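Local coordinates for succinoglycan biosynthesis protein (Bacillus cereus ATCC 14579, PDB 2QGM) that is of unproven function but belongs to the erythromycin esterase family and is named for a role in succinoglycan biosynthesis, at residues V97-L100 with V101-G105; F226-N229 with A230-A234; E264-T267 with T268-L271. One frame throughout, in Å; residues are numbered along the deposited sequence.

Contact 1 (V97-L100 with V101-G105); sequences VKYL and VTEMG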
ATOM      1  N   VAL A  97       5.774  -2.759  10.794  1.00 14.87           N
ATOM      2  CA  VAL A  97       5.784  -4.029  10.074  1.00 13.66           C
ATOM      3  C   VAL A  97       6.533  -5.069  10.901  1.00 15.00           C
ATOM      4  O   VAL A  97       6.051  -6.183  11.119  1.00 13.72           O
ATOM      5  CB  VAL A  97       6.469  -3.876   8.678  1.00 14.44           C
ATOM      6  CG1 VAL A  97       6.697  -5.252   8.045  1.00 17.03           C
ATOM      7  CG2 VAL A  97       5.605  -3.004   7.763  1.00 16.17           C
ATOM      8  N   LYS A  98       7.706  -4.696  11.394  1.00 13.37           N
ATOM      9  CA  LYS A  98       8.495  -5.624  12.193  1.00 14.80           C
ATOM     10  C   LYS A  98       7.717  -6.108  13.418  1.00 14.26           C
ATOM     11  O   LYS A  98       7.769  -7.289  13.774  1.00 15.61           O
ATOM     12  CB  LYS A  98       9.807  -4.961  12.615  1.00 13.78           C
ATOM     13  CG  LYS A  98      10.844  -5.947  13.118  1.00 20.61           C
ATOM     14  CD  LYS A  98      12.164  -5.254  13.404  1.00 23.86           C
ATOM     15  CE  LYS A  98      13.208  -6.242  13.869  1.00 27.74           C
ATOM     16  NZ  LYS A  98      14.446  -5.541  14.292  1.00 30.35           N
ATOM     17  N   TYR A  99       6.990  -5.202  14.062  1.00 14.55           N
ATOM     18  CA  TYR A  99       6.196  -5.573  15.229  1.00 14.58           C
ATOM     19  C   TYR A  99       5.076  -6.543  14.840  1.00 15.30           C
ATOM     20  O   TYR A  99       4.870  -7.564  15.498  1.00 15.46           O
ATOM     21  CB  TYR A  99       5.598  -4.323  15.880  1.00 16.54           C
ATOM     22  CG  TYR A  99       4.724  -4.632  17.071  1.00 17.67           C
ATOM     23  CD1 TYR A  99       5.276  -5.047  18.280  1.00 19.67           C
ATOM     24  CD2 TYR A  99       3.337  -4.531  16.980  1.00 18.24           C
ATOM     25  CE1 TYR A  99       4.462  -5.350  19.373  1.00 21.26           C
ATOM     26  CE2 TYR A  99       2.520  -4.835  18.060  1.00 20.22           C
ATOM     27  CZ  TYR A  99       3.085  -5.246  19.252  1.00 20.44           C
ATOM     28  OH  TYR A  99       2.273  -5.578  20.316  1.00 21.63           O
ATOM     29  N   LEU A 100       4.354  -6.232  13.766  1.00 14.44           N
ATOM     30  CA  LEU A 100       3.266  -7.102  13.311  1.00 14.59           C
ATOM     31  C   LEU A 100       3.765  -8.502  12.961  1.00 13.36           C
ATOM     32  O   LEU A 100       3.116  -9.501  13.268  1.00 12.43           O
ATOM     33  CB  LEU A 100       2.575  -6.503  12.079  1.00 14.26           C
ATOM     34  CG  LEU A 100       1.755  -5.229  12.292  1.00 19.05           C
ATOM     35  CD1 LEU A 100       1.081  -4.854  10.989  1.00 19.56           C
ATOM     36  CD2 LEU A 100       0.720  -5.435  13.386  1.00 19.15           C
ATOM     37  N   VAL A 101       4.924  -8.582  12.319  1.00 15.63           N
ATOM     38  CA  VAL A 101       5.468  -9.879  11.932  1.00 15.47           C
ATOM     39  C   VAL A 101       5.962 -10.690  13.131  1.00 17.28           C
ATOM     40  O   VAL A 101       5.577 -11.848  13.306  1.00 16.50           O
ATOM     41  CB  VAL A 101       6.633  -9.721  10.911  1.00 14.70           C
ATOM     42  CG1 VAL A 101       7.312 -11.055  10.672  1.00 14.01           C
ATOM     43  CG2 VAL A 101       6.104  -9.201   9.592  1.00 14.00           C
ATOM     44  N   THR A 102       6.783 -10.063  13.963  1.00 16.20           N
ATOM     45  CA  THR A 102       7.366 -10.728  15.118  1.00 18.69           C
ATOM     46  C   THR A 102       6.469 -10.941  16.337  1.00 19.52           C
ATOM     47  O   THR A 102       6.654 -11.916  17.069  1.00 20.08           O
ATOM     48  CB  THR A 102       8.623  -9.983  15.595  1.00 20.00           C
ATOM     49  OG1 THR A 102       8.257  -8.667  16.019  1.00 19.72           O
ATOM     50  CG2 THR A 102       9.648  -9.882  14.482  1.00 21.74           C
ATOM     51  N   GLU A 103       5.512 -10.047  16.569  1.00 18.50           N
ATOM     52  CA  GLU A 103       4.636 -10.156  17.742  1.00 19.65           C
ATOM     53  C   GLU A 103       3.162 -10.487  17.470  1.00 20.36           C
ATOM     54  O   GLU A 103       2.446 -10.916  18.379  1.00 20.96           O
ATOM     55  CB  GLU A 103       4.700  -8.851  18.555  1.00 22.39           C
ATOM     56  CG  GLU A 103       6.078  -8.495  19.116  1.00 23.45           C
ATOM     57  CD  GLU A 103       6.647  -9.578  20.022  1.00 25.48           C
ATOM     58  OE1 GLU A 103       5.869 -10.201  20.768  1.00 26.92           O
ATOM     59  OE2 GLU A 103       7.874  -9.797  19.996  1.00 27.50           O
HETATM   60  N   MSE A 104       2.707 -10.301  16.232  1.00 19.08           N
HETATM   61  CA  MSE A 104       1.307 -10.557  15.921  1.00 17.50           C
HETATM   62  C   MSE A 104       1.020 -11.554  14.801  1.00 17.96           C
HETATM   63  O   MSE A 104      -0.114 -11.666  14.335  1.00 17.42           O
HETATM   64  CB  MSE A 104       0.602  -9.228  15.630  1.00 19.09           C
HETATM   65  CG  MSE A 104       0.516  -8.319  16.843  1.00 21.57           C
HETATM   66 SE   MSE A 104      -0.619  -6.803  16.535  1.00 28.78          SE
HETATM   67  CE  MSE A 104      -2.313  -7.730  16.449  1.00 24.68           C
ATOM     68  N   GLY A 105       2.048 -12.271  14.365  1.00 17.19           N
ATOM     69  CA  GLY A 105       1.866 -13.269  13.326  1.00 17.37           C
ATOM     70  C   GLY A 105       1.467 -12.806  11.938  1.00 17.10           C
ATOM     71  O   GLY A 105       0.750 -13.524  11.243  1.00 17.59           O
TER
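With Tyr99 CG anti to the backbone N (chi1 178°), its ring is carried forward along helix 87-104, while Glu103 and Met104 hold CG beside their own N, which lays Glu103 CG against the ring and Met104 SE beside it. The phenol and the start of the Glu103 chain meet one turn apart. Glu103 CB lies over one face, 4.0 Å from the centroid of the Tyr99 ring and 27° off its normal, a CH-pi contact, and Glu103 CG comes within 3.5 Å of Tyr99 CE1. From there the glutamate bends at chi2, and its carboxylate leads away. Met104, a selenomethionine, makes a Met-aromatic contact with the same ring: SE approaches obliquely, 4.0 Å from Tyr99 CE2. That selenium also packs against the leucine beside the tyrosine, 3.7 Å from Leu100 CD2. Polar contacts gather at Lys98 O, which takes the Thr102 hydroxyl OG1 at 2.7 Å and Thr102 N at 3.0 Å from opposite faces of the carbonyl plane. Helical bonding then weakens: Glu103 N reaches Tyr99 O at 2.8 Å, but the next bond, Met104 N to Leu100 O, is bent and weak, and Gly105 follows with positive phi. Phe61 meets the Tyr99 ring edge-to-face, whereas Val97 and Val101 face helix 143-157 and strand 301-304. The C-terminal turn thus pairs a carbonyl accepting two hydrogen bonds with an aromatic, aliphatic and selenium cluster: the hydroxyl of Thr102 spends its proton on its own helix and the Tyr99 ring is steadied by carbon and selenium contacts.

Contact 2 (F226-N229 with A230-A234); sequences FKAN and AERVA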
ATOM      1  N   PHE A 226      -6.288  -8.200 -27.049  1.00 22.66           N
ATOM      2  CA  PHE A 226      -5.349  -8.544 -25.983  1.00 22.08           C
ATOM      3  C   PHE A 226      -6.040  -8.998 -24.701  1.00 21.26           C
ATOM      4  O   PHE A 226      -5.531  -9.865 -23.992  1.00 19.42           O
ATOM      5  CB  PHE A 226      -4.418  -7.370 -25.663  1.00 21.80           C
ATOM      6  CG  PHE A 226      -3.450  -7.037 -26.768  1.00 20.45           C
ATOM      7  CD1 PHE A 226      -2.994  -8.028 -27.640  1.00 22.66           C
ATOM      8  CD2 PHE A 226      -2.964  -5.740 -26.913  1.00 19.82           C
ATOM      9  CE1 PHE A 226      -2.061  -7.728 -28.647  1.00 24.04           C
ATOM     10  CE2 PHE A 226      -2.031  -5.422 -27.911  1.00 20.40           C
ATOM     11  CZ  PHE A 226      -1.581  -6.420 -28.777  1.00 20.14           C
ATOM     12  N   LYS A 227      -7.187  -8.403 -24.382  1.00 22.69           N
ATOM     13  CA  LYS A 227      -7.926  -8.799 -23.181  1.00 22.29           C
ATOM     14  C   LYS A 227      -8.397 -10.239 -23.365  1.00 24.05           C
ATOM     15  O   LYS A 227      -8.331 -11.051 -22.437  1.00 22.70           O
ATOM     16  CB  LYS A 227      -9.143  -7.888 -22.965  1.00 24.90           C
ATOM     17  CG  LYS A 227     -10.067  -8.376 -21.849  1.00 27.23           C
ATOM     18  CD  LYS A 227     -11.357  -7.573 -21.766  1.00 30.69           C
ATOM     19  CE  LYS A 227     -12.325  -8.180 -20.745  1.00 32.78           C
ATOM     20  NZ  LYS A 227     -12.852  -9.520 -21.149  1.00 32.94           N
ATOM     21  N   ALA A 228      -8.876 -10.543 -24.569  1.00 21.50           N
ATOM     22  CA  ALA A 228      -9.350 -11.883 -24.900  1.00 22.95           C
ATOM     23  C   ALA A 228      -8.208 -12.886 -24.775  1.00 22.68           C
ATOM     24  O   ALA A 228      -8.368 -13.951 -24.177  1.00 25.06           O
ATOM     25  CB  ALA A 228      -9.915 -11.906 -26.327  1.00 21.92           C
ATOM     26  N   ASN A 229      -7.056 -12.547 -25.346  1.00 23.35           N
ATOM     27  CA  ASN A 229      -5.893 -13.428 -25.280  1.00 23.27           C
ATOM     28  C   ASN A 229      -5.478 -13.689 -23.831  1.00 22.49           C
ATOM     29  O   ASN A 229      -5.153 -14.820 -23.465  1.00 21.69           O
ATOM     30  CB  ASN A 229      -4.716 -12.812 -26.049  1.00 24.45           C
ATOM     31  CG  ASN A 229      -4.919 -12.834 -27.557  1.00 26.07           C
ATOM     32  OD1 ASN A 229      -6.015 -13.117 -28.046  1.00 25.97           O
ATOM     33  ND2 ASN A 229      -3.861 -12.530 -28.299  1.00 27.51           N
ATOM     34  N   ALA A 230      -5.492 -12.639 -23.010  1.00 22.04           N
ATOM     35  CA  ALA A 230      -5.096 -12.750 -21.602  1.00 20.69           C
ATOM     36  C   ALA A 230      -6.080 -13.597 -20.817  1.00 21.20           C
ATOM     37  O   ALA A 230      -5.694 -14.403 -19.973  1.00 21.82           O
ATOM     38  CB  ALA A 230      -4.999 -11.366 -20.975  1.00 17.41           C
ATOM     39  N   GLU A 231      -7.363 -13.393 -21.087  1.00 20.22           N
ATOM     40  CA  GLU A 231      -8.397 -14.152 -20.405  1.00 23.50           C
ATOM     41  C   GLU A 231      -8.271 -15.627 -20.784  1.00 23.82           C
ATOM     42  O   GLU A 231      -8.480 -16.508 -19.952  1.00 22.84           O
ATOM     43  CB  GLU A 231      -9.775 -13.606 -20.790  1.00 23.74           C
ATOM     44  CG  GLU A 231     -10.947 -14.406 -20.248  1.00 29.58           C
ATOM     45  CD  GLU A 231     -12.256 -13.647 -20.324  1.00 32.85           C
ATOM     46  OE1 GLU A 231     -12.393 -12.774 -21.208  1.00 34.60           O
ATOM     47  OE2 GLU A 231     -13.153 -13.931 -19.500  1.00 35.48           O
ATOM     48  N   ARG A 232      -7.904 -15.873 -22.042  1.00 24.43           N
ATOM     49  CA  ARG A 232      -7.744 -17.222 -22.578  1.00 25.47           C
ATOM     50  C   ARG A 232      -6.691 -18.002 -21.795  1.00 24.47           C
ATOM     51  O   ARG A 232      -6.934 -19.124 -21.353  1.00 24.54           O
ATOM     52  CB  ARG A 232      -7.334 -17.153 -24.052  1.00 27.49           C
ATOM     53  CG  ARG A 232      -7.370 -18.494 -24.776  1.00 32.26           C
ATOM     54  CD  ARG A 232      -6.690 -18.405 -26.137  1.00 35.14           C
ATOM     55  NE  ARG A 232      -7.017 -17.167 -26.839  1.00 38.21           N
ATOM     56  CZ  ARG A 232      -8.242 -16.809 -27.210  1.00 38.97           C
ATOM     57  NH1 ARG A 232      -9.275 -17.597 -26.955  1.00 40.06           N
ATOM     58  NH2 ARG A 232      -8.437 -15.650 -27.825  1.00 39.87           N
ATOM     59  N   VAL A 233      -5.520 -17.404 -21.620  1.00 22.03           N
ATOM     60  CA  VAL A 233      -4.447 -18.059 -20.883  1.00 22.18           C
ATOM     61  C   VAL A 233      -4.783 -18.268 -19.406  1.00 21.87           C
ATOM     62  O   VAL A 233      -4.449 -19.304 -18.838  1.00 21.01           O
ATOM     63  CB  VAL A 233      -3.136 -17.264 -20.979  1.00 21.78           C
ATOM     64  CG1 VAL A 233      -2.026 -18.009 -20.248  1.00 22.90           C
ATOM     65  CG2 VAL A 233      -2.770 -17.056 -22.436  1.00 22.64           C
ATOM     66  N   ALA A 234      -5.437 -17.290 -18.785  1.00 23.23           N
ATOM     67  CA  ALA A 234      -5.801 -17.420 -17.374  1.00 24.65           C
ATOM     68  C   ALA A 234      -6.741 -18.610 -17.222  1.00 26.18           C
ATOM     69  O   ALA A 234      -6.623 -19.380 -16.274  1.00 26.43           O
ATOM     70  CB  ALA A 234      -6.471 -16.140 -16.868  1.00 24.31           C
TER
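Ala228 O accepts a hydrogen bond from Arg232 N at 2.9 Å (N-H...O 148°), and the guanidinium of the same arginine folds back above this carbonyl. The oxygen stands 4.0 Å from Arg232 NH2, over one face of the guanidinium and offset toward its rim. A bend at chi3 (-41°) turns the end of the arginine chain back along the helix and swings the guanidinium toward Ala228 and Asn229. Asn229 OD1 lies at the edge of that guanidinium, near its plane, 3.5 Å from Arg232 NH2. The two side chains run side by side and point the same way, but the amide and guanidinium planes are turned 61° apart. Asn229 ND2 makes a weak hydrogen bond to Asn201 O of helix 195-203. This is ordinary alpha-helical geometry in the middle of helix 220-236, where i to i+4 bonds such as Glu231 N to Lys227 O at 2.9 Å and Val233 N to Asn229 O at 3.2 Å continue without a break. On another side of the helix, Lys227 and Glu231, also four apart, form an intrahelical salt bridge. Both chains are extended as far as their charged ends, and only the last lysine torsion bends, bringing NZ to 3.3 Å from Glu231 OE1, a weak hydrogen bond. Glu231 OE2 has a further, long and weak ion pair with Arg235. Between the polar rows, Ala230 CB rests 3.4 Å from Phe226 O and turns its small methyl to Thr267 of helix 253-269, while Val233 packs on Val198 and Tyr202 of helix 195-203.

Contact 3 (E264-T267 with T268-L271); sequences EKFT and TMLL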
ATOM      1  N   GLU A 264      -4.465 -10.628 -16.994  1.00 16.19           N
ATOM      2  CA  GLU A 264      -5.852 -10.454 -17.421  1.00 18.20           C
ATOM      3  C   GLU A 264      -6.388  -9.165 -16.801  1.00 17.40           C
ATOM      4  O   GLU A 264      -7.010  -8.350 -17.483  1.00 15.54           O
ATOM      5  CB  GLU A 264      -6.728 -11.625 -16.970  1.00 20.01           C
ATOM      6  CG  GLU A 264      -8.174 -11.519 -17.456  1.00 24.63           C
ATOM      7  CD  GLU A 264      -9.067 -12.614 -16.902  1.00 27.04           C
ATOM      8  OE1 GLU A 264      -8.610 -13.770 -16.846  1.00 27.48           O
ATOM      9  OE2 GLU A 264     -10.226 -12.325 -16.535  1.00 29.80           O
ATOM     10  N   LYS A 265      -6.143  -8.979 -15.505  1.00 18.06           N
ATOM     11  CA  LYS A 265      -6.596  -7.774 -14.812  1.00 16.39           C
ATOM     12  C   LYS A 265      -6.087  -6.515 -15.507  1.00 16.64           C
ATOM     13  O   LYS A 265      -6.837  -5.573 -15.723  1.00 16.09           O
ATOM     14  CB  LYS A 265      -6.110  -7.775 -13.352  1.00 15.71           C
ATOM     15  CG  LYS A 265      -6.777  -8.804 -12.453  1.00 16.94           C
ATOM     16  CD  LYS A 265      -6.273  -8.673 -11.018  1.00 17.70           C
ATOM     17  CE  LYS A 265      -6.966  -9.640 -10.066  1.00 17.15           C
ATOM     18  NZ  LYS A 265      -6.716 -11.061 -10.401  1.00 21.01           N
ATOM     19  N   PHE A 266      -4.806  -6.503 -15.860  1.00 14.82           N
ATOM     20  CA  PHE A 266      -4.215  -5.350 -16.527  1.00 15.97           C
ATOM     21  C   PHE A 266      -4.938  -5.001 -17.840  1.00 17.41           C
ATOM     22  O   PHE A 266      -5.268  -3.842 -18.086  1.00 17.28           O
ATOM     23  CB  PHE A 266      -2.719  -5.616 -16.769  1.00 16.52           C
ATOM     24  CG  PHE A 266      -1.986  -4.472 -17.419  1.00 16.74           C
ATOM     25  CD1 PHE A 266      -1.920  -4.360 -18.806  1.00 18.03           C
ATOM     26  CD2 PHE A 266      -1.335  -3.515 -16.639  1.00 17.87           C
ATOM     27  CE1 PHE A 266      -1.209  -3.311 -19.408  1.00 19.09           C
ATOM     28  CE2 PHE A 266      -0.628  -2.470 -17.230  1.00 18.72           C
ATOM     29  CZ  PHE A 266      -0.564  -2.370 -18.619  1.00 16.91           C
ATOM     30  N   THR A 267      -5.197  -6.008 -18.671  1.00 17.97           N
ATOM     31  CA  THR A 267      -5.873  -5.790 -19.952  1.00 17.60           C
ATOM     32  C   THR A 267      -7.354  -5.448 -19.788  1.00 19.02           C
ATOM     33  O   THR A 267      -7.968  -4.861 -20.683  1.00 18.44           O
ATOM     34  CB  THR A 267      -5.752  -7.034 -20.862  1.00 19.32           C
ATOM     35  OG1 THR A 267      -6.414  -8.146 -20.249  1.00 19.77           O
ATOM     36  CG2 THR A 267      -4.284  -7.379 -21.096  1.00 17.94           C
ATOM     37  N   THR A 268      -7.928  -5.818 -18.647  1.00 19.36           N
ATOM     38  CA  THR A 268      -9.341  -5.547 -18.376  1.00 18.63           C
ATOM     39  C   THR A 268      -9.508  -4.131 -17.830  1.00 19.20           C
ATOM     40  O   THR A 268     -10.449  -3.418 -18.175  1.00 19.30           O
ATOM     41  CB  THR A 268      -9.916  -6.549 -17.349  1.00 16.19           C
ATOM     42  OG1 THR A 268      -9.764  -7.882 -17.851  1.00 16.23           O
ATOM     43  CG2 THR A 268     -11.392  -6.268 -17.095  1.00 18.38           C
HETATM   44  N   MSE A 269      -8.577  -3.740 -16.966  1.00 18.55           N
HETATM   45  CA  MSE A 269      -8.568  -2.421 -16.340  1.00 18.78           C
HETATM   46  C   MSE A 269      -8.417  -1.294 -17.369  1.00 20.46           C
HETATM   47  O   MSE A 269      -9.024  -0.226 -17.233  1.00 19.96           O
HETATM   48  CB  MSE A 269      -7.410  -2.376 -15.335  1.00 20.27           C
HETATM   49  CG  MSE A 269      -7.052  -1.011 -14.776  1.00 20.49           C
HETATM   50 SE   MSE A 269      -5.425  -1.149 -13.702  1.00 28.46          SE
HETATM   51  CE  MSE A 269      -4.147  -0.957 -15.159  1.00 19.59           C
ATOM     52  N   LEU A 270      -7.622  -1.546 -18.404  1.00 19.26           N
ATOM     53  CA  LEU A 270      -7.358  -0.537 -19.424  1.00 21.77           C
ATOM     54  C   LEU A 270      -8.190  -0.664 -20.686  1.00 24.15           C
ATOM     55  O   LEU A 270      -7.866  -0.058 -21.708  1.00 25.38           O
ATOM     56  CB  LEU A 270      -5.869  -0.539 -19.781  1.00 19.60           C
ATOM     57  CG  LEU A 270      -4.930  -0.197 -18.614  1.00 19.09           C
ATOM     58  CD1 LEU A 270      -3.481  -0.275 -19.089  1.00 16.46           C
ATOM     59  CD2 LEU A 270      -5.243   1.192 -18.070  1.00 18.76           C
ATOM     60  N   LEU A 271      -9.263  -1.444 -20.614  1.00 26.98           N
ATOM     61  CA  LEU A 271     -10.149  -1.618 -21.756  1.00 30.44           C
ATOM     62  C   LEU A 271     -10.971  -0.339 -21.947  1.00 32.54           C
ATOM     63  O   LEU A 271     -11.080   0.177 -23.061  1.00 32.64           O
ATOM     64  CB  LEU A 271     -11.073  -2.819 -21.523  1.00 31.57           C
ATOM     65  CG  LEU A 271     -11.973  -3.258 -22.675  1.00 34.18           C
ATOM     66  CD1 LEU A 271     -11.118  -3.624 -23.878  1.00 32.63           C
ATOM     67  CD2 LEU A 271     -12.818  -4.450 -22.240  1.00 34.23           C
TER
HETATM   68  O   HOH W   1     -11.373  -9.904 -16.845  1.00 30.06           O
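Helix 253-269 runs out across these residues: Met269 N still bonds Lys265 O at 2.8 Å, the following bond from Leu270 N to Phe266 O is long and weak, and Leu270 is the first residue to leave helical angles. Three donors grip Glu264 O. Thr268 N approaches it nearly along the C=O axis; the hydroxyls of Thr267 and Thr268 each give it a hydrogen bond, both at 2.8 Å from their OG1 atoms. Thr268 OG1 sits above the carbonyl plane, 47° out of it. The Thr268 chi1 of -59° places OG1 beside its own N, facing back up the helix. A water then donates to both Thr268 OG1 (2.8 Å) and Glu264 OE2 (2.7 Å), joining the carboxylate to the hydroxyl. On the apolar side, Leu270 CD1 lies over one face of the Phe266 ring, toward the rim, 4.0 Å from its centroid in a CH-pi contact; the closest approach is to CZ, 3.6 Å. Met269, a selenomethionine, brings CE obliquely to Phe266 CD2. Tyr215 meets this ring edge-to-face, and Ile212 of the same short helix 212-215 touches Phe266, Met269 and Leu270. Both threonine hydroxyls donate to one carbonyl, which satisfies the buried Thr267 OG1 within the helix, while the water extends the network from Thr268 OG1 to the Glu264 carboxylate.

Overall arrangement
None of the three contacts closes a long loop: each joins neighbouring turns of one helix, and they follow in series, without nesting or crossing. Contact 1 comes first, at the end of helix 87-104, which it sets against helix 143-157 and strand 301-304, just before strand 108-111 of the mixed sheet. Contact 2 lies within helix 220-236, and contact 3 at the end of helix 253-269, the next helix in the chain. Contacts 2 and 3 have centres 10 Å apart and join these two helices, Ala234 meeting Glu264, and Lys227 meeting Thr267 and Leu271. Contact 1 lies apart, its centre 34 Å from that of contact 3, on the opposite side of the chain's centre.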